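Local coordinates for beta-phosphoglucomutase (Clostridium difficile, PDB 4GIB), which probably interconverts beta-D-glucose 1-phosphate and beta-D-glucose 6-phosphate, as a magnesium-dependent phosphomutase of the HAD-like superfamily, at residues N102-Y105 and V106-D110; L232-E235 and Y236-K240. One frame throughout, in Å; residues are numbered along the deposited sequence.

Contact 1: residues N102-Y105 and V106-D110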
# COMPACT_ATOMS: atom_id res chain seq x y z
N ASN A 102 1.57 13.87 11.26
CA ASN A 102 0.26 13.37 10.83
C ASN A 102 -0.69 14.54 10.51
O ASN A 102 -1.28 14.58 9.43
CB ASN A 102 -0.36 12.46 11.90
CG ASN A 102 -1.60 11.70 11.41
OD1 ASN A 102 -1.69 11.29 10.26
ND2 ASN A 102 -2.53 11.45 12.32
N ASN A 103 -0.81 15.50 11.43
CA ASN A 103 -1.65 16.67 11.19
C ASN A 103 -1.31 17.35 9.87
O ASN A 103 -2.19 17.74 9.11
CB ASN A 103 -1.51 17.69 12.33
CG ASN A 103 -2.07 17.18 13.65
OD1 ASN A 103 -2.89 16.26 13.69
ND2 ASN A 103 -1.63 17.81 14.75
N TYR A 104 -0.02 17.47 9.58
CA TYR A 104 0.39 18.10 8.34
C TYR A 104 0.04 17.21 7.14
O TYR A 104 -0.44 17.72 6.15
CB TYR A 104 1.88 18.48 8.39
CG TYR A 104 2.31 19.31 7.21
CD1 TYR A 104 1.65 20.48 6.88
CD2 TYR A 104 3.39 18.93 6.42
CE1 TYR A 104 2.03 21.24 5.79
CE2 TYR A 104 3.79 19.70 5.32
CZ TYR A 104 3.10 20.85 5.02
OH TYR A 104 3.48 21.62 3.95
N TYR A 105 0.22 15.90 7.26
CA TYR A 105 -0.13 14.97 6.18
C TYR A 105 -1.65 15.01 5.90
O TYR A 105 -2.07 15.09 4.74
CB TYR A 105 0.34 13.54 6.51
CG TYR A 105 -0.13 12.51 5.51
CD1 TYR A 105 0.44 12.45 4.23
CD2 TYR A 105 -1.15 11.61 5.82
CE1 TYR A 105 -0.02 11.52 3.29
CE2 TYR A 105 -1.59 10.67 4.90
CZ TYR A 105 -1.03 10.64 3.63
OH TYR A 105 -1.47 9.72 2.70
N VAL A 106 -2.44 14.98 6.97
CA VAL A 106 -3.91 15.00 6.87
C VAL A 106 -4.40 16.27 6.18
O VAL A 106 -5.39 16.26 5.45
CB VAL A 106 -4.54 14.84 8.28
CG1 VAL A 106 -6.05 15.25 8.32
CG2 VAL A 106 -4.32 13.41 8.77
N SER A 107 -3.69 17.36 6.40
CA SER A 107 -4.03 18.61 5.78
C SER A 107 -3.79 18.55 4.28
O SER A 107 -4.52 19.14 3.50
CB SER A 107 -3.19 19.72 6.41
OG SER A 107 -3.47 20.94 5.77
N LEU A 108 -2.76 17.84 3.87
CA LEU A 108 -2.46 17.70 2.43
C LEU A 108 -3.45 16.80 1.75
O LEU A 108 -3.97 17.15 0.70
CB LEU A 108 -1.04 17.19 2.22
CG LEU A 108 0.08 18.11 2.72
CD1 LEU A 108 1.42 17.43 2.57
CD2 LEU A 108 0.06 19.45 1.98
N ILE A 109 -3.74 15.64 2.33
CA ILE A 109 -4.65 14.68 1.67
C ILE A 109 -6.12 15.07 1.69
O ILE A 109 -6.92 14.51 0.95
CB ILE A 109 -4.52 13.23 2.20
CG1 ILE A 109 -4.81 13.17 3.70
CG2 ILE A 109 -3.13 12.69 1.87
CD1 ILE A 109 -4.76 11.78 4.25
N ASP A 110 -6.48 16.03 2.53
CA ASP A 110 -7.85 16.48 2.56
C ASP A 110 -8.25 17.19 1.25
O ASP A 110 -9.43 17.43 1.02
CB ASP A 110 -8.15 17.30 3.82
CG ASP A 110 -8.28 16.40 5.09
OD1 ASP A 110 -7.85 15.21 5.05
OD2 ASP A 110 -8.81 16.87 6.12

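Contact 2: residues L232-E235 and Y236-K240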
# COMPACT_ATOMS: atom_id res chain seq x y z
N LEU A 232 -3.77 -2.63 -15.92
CA LEU A 232 -4.47 -3.55 -15.02
C LEU A 232 -5.89 -3.86 -15.50
O LEU A 232 -6.87 -3.39 -14.92
CB LEU A 232 -4.53 -2.98 -13.61
CG LEU A 232 -3.20 -2.84 -12.85
CD1 LEU A 232 -3.46 -2.19 -11.50
CD2 LEU A 232 -2.54 -4.19 -12.69
N LYS A 233 -5.99 -4.67 -16.56
CA LYS A 233 -7.28 -5.04 -17.13
C LYS A 233 -7.68 -6.39 -16.55
O LYS A 233 -6.85 -7.28 -16.37
CB LYS A 233 -7.18 -5.10 -18.64
CG LYS A 233 -6.45 -3.91 -19.23
CD LYS A 233 -6.65 -3.77 -20.75
CE LYS A 233 -8.04 -3.25 -21.09
NZ LYS A 233 -8.30 -1.89 -20.51
N PHE A 234 -8.97 -6.54 -16.25
CA PHE A 234 -9.45 -7.73 -15.58
C PHE A 234 -9.22 -9.05 -16.33
O PHE A 234 -8.79 -10.02 -15.72
CB PHE A 234 -10.92 -7.60 -15.20
CG PHE A 234 -11.42 -8.80 -14.47
CD1 PHE A 234 -11.22 -8.93 -13.11
CD2 PHE A 234 -12.01 -9.85 -15.16
CE1 PHE A 234 -11.64 -10.06 -12.43
CE2 PHE A 234 -12.44 -10.99 -14.50
CZ PHE A 234 -12.25 -11.09 -13.12
N GLU A 235 -9.51 -9.09 -17.62
CA GLU A 235 -9.33 -10.31 -18.40
C GLU A 235 -7.86 -10.68 -18.52
O GLU A 235 -7.52 -11.86 -18.50
CB GLU A 235 -10.01 -10.20 -19.78
CG GLU A 235 -11.53 -10.09 -19.64
CD GLU A 235 -12.26 -9.93 -20.96
OE1 GLU A 235 -11.75 -10.41 -22.00
OE2 GLU A 235 -13.36 -9.34 -20.94
N TYR A 236 -6.99 -9.68 -18.66
CA TYR A 236 -5.55 -9.91 -18.73
C TYR A 236 -5.03 -10.44 -17.40
O TYR A 236 -4.24 -11.38 -17.35
CB TYR A 236 -4.82 -8.62 -19.12
CG TYR A 236 -3.31 -8.76 -19.15
CD1 TYR A 236 -2.68 -9.42 -20.19
CD2 TYR A 236 -2.52 -8.19 -18.15
CE1 TYR A 236 -1.30 -9.55 -20.24
CE2 TYR A 236 -1.12 -8.31 -18.19
CZ TYR A 236 -0.52 -9.00 -19.25
OH TYR A 236 0.84 -9.13 -19.33
N ILE A 237 -5.45 -9.82 -16.31
CA ILE A 237 -5.05 -10.29 -14.99
C ILE A 237 -5.54 -11.74 -14.79
O ILE A 237 -4.80 -12.59 -14.32
CB ILE A 237 -5.61 -9.36 -13.84
CG1 ILE A 237 -4.94 -7.98 -13.91
CG2 ILE A 237 -5.35 -9.98 -12.48
CD1 ILE A 237 -5.50 -6.95 -12.92
N GLN A 238 -6.77 -12.03 -15.20
CA GLN A 238 -7.30 -13.38 -15.00
C GLN A 238 -6.55 -14.42 -15.83
O GLN A 238 -6.20 -15.48 -15.31
CB GLN A 238 -8.80 -13.45 -15.27
CG GLN A 238 -9.38 -14.79 -14.82
CD GLN A 238 -10.88 -14.79 -14.72
OE1 GLN A 238 -11.58 -14.40 -15.65
NE2 GLN A 238 -11.39 -15.23 -13.58
N GLU A 239 -6.31 -14.13 -17.10
CA GLU A 239 -5.57 -15.07 -17.94
C GLU A 239 -4.20 -15.37 -17.30
O GLU A 239 -3.80 -16.54 -17.19
CB GLU A 239 -5.44 -14.51 -19.37
CG GLU A 239 -4.66 -15.39 -20.37
CD GLU A 239 -5.31 -16.75 -20.67
OE1 GLU A 239 -5.60 -17.51 -19.71
OE2 GLU A 239 -5.48 -17.08 -21.87
N LYS A 240 -3.51 -14.33 -16.83
CA LYS A 240 -2.19 -14.51 -16.19
C LYS A 240 -2.29 -15.25 -14.85
O LYS A 240 -1.38 -15.99 -14.46
CB LYS A 240 -1.48 -13.17 -16.02
CG LYS A 240 -1.04 -12.53 -17.34
CD LYS A 240 0.02 -13.40 -18.03
CE LYS A 240 0.41 -12.86 -19.38
NZ LYS A 240 1.34 -13.81 -20.09

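Contact 1: residues N102-Y105 and V106-D110
The phenol ring of Tyr-105 carries Ile-109 over one face: CG2 of Ile-109 lies 3.4 Å from CZ of Tyr-105, and the other branch of the isoleucine reaches the same ring, with CD1 3.4 Å from CE2. Ile-109 can offer both branches because CG1 sits between its backbone N and carbonyl carbon (chi1 59°), which leaves CG2 beside the N. The same ring stacks with His-44 and rests on Tyr-43 and Ala-47 of helix 41-53. One residue back, the same i to i+4 pairing recurs more loosely, CD1 of Leu-108 coming obliquely to the Tyr-104 ring, 4.3 Å from CE2 and offset toward the rim; Lys-50 makes a cation-pi contact with that ring. On another side of the helix the Asn-102 amide meets Val-106, OD1 to CG2 at 3.7 Å. This amide oxygen also accepts a hydrogen bond from Asn-143 ND2, a bond from outside the helix that favours this rotation.

Beneath the side chains runs the i to i+4 ladder. Val-106 N reaches Asn-102 O at 2.7 Å and Ile-109 N reaches Tyr-105 O at 3.0 Å, both nearly straight, whereas Leu-108 N to Tyr-104 O is longer, 3.3 Å, and bent to 144°. The weak bond from Leu-108 N to Tyr-105 O adds an i to i+3 link near the C-terminal end. The arrangement is that of an amphipathic helix in the alpha-helical cap of HAD-like phosphomutases, one flank packed on helix 41-53 and Asn-102 next to Arg-72 and Asn-143, both predicted to bind substrate.

Contact 2: residues L232-E235 and Y236-K240
Leu-232 and Ile-237 meet through methyl groups on the buried side of the turn, CD2 of the leucine 4.1 Å from CD1 of the isoleucine. Ile-237 lies close along the backbone as well: its CG1, anti to its own carbonyl carbon (chi1 -67°), comes within 3.2 Å of Lys-233 O. That oxygen belongs to the N-cap residue and accepts the first bond of the ladder, from Ile-237 N at 2.9 Å and almost straight at 166°. Leu-232 also packs on Val-211, Val-213 and Val-226 of the sheet, while Phe-234 turns to Leu-124 and Val-128 of helix 121-130.

The Phe-234 ring marks the passage from core to surface. Its CE2 is 3.7 Å from OE1 of Gln-238, one turn on, the ring and amide planes standing 65° apart; the glutamine reaches it with CG anti to the backbone N and its chain extended. Gln-238 N donates to Phe-234 O at 2.9 Å.

The solvent side is held mainly by backbone. Glu-239 N donates to Glu-235 O, also at 2.9 Å, but neither carboxylate joins in: Glu-239 bends at chi2 and leads away from the first turn. The side chains of Lys-233 and Tyr-236 come no nearer than CB to CB, 4.3 Å, the lysine amine leading off elsewhere. Tyr-236, though largely exposed, rests on Leu-224 and Val-226, and CG of Lys-240 lies over one face of its ring, toward the rim. This is the opening turn of an amphipathic C-terminal helix, packed over strands 209-213 and 224-226 of the parallel Rossmann-like HAD sheet and beside helix 121-130.

From the N terminus, the chain lays down strand 28-31 of the core and enters the helices of the cap, where contact 1 occupies the last turns of helix 91-109, just before the chain leaves for helix 121-130. The remaining strands follow, ending with edge strand 224-226, and contact 2 then starts helix 234-247. Each contact is local to one helix, so neither closes a long loop, and they come in series without nesting or crossing. The centres of contact 1 and contact 2 lie about 35 Å apart, on opposite sides of the chain's centre. Contact 1 faces helices 41-53 and 144-151; contact 2 faces helix 121-130 and strands 209-213 and 224-226.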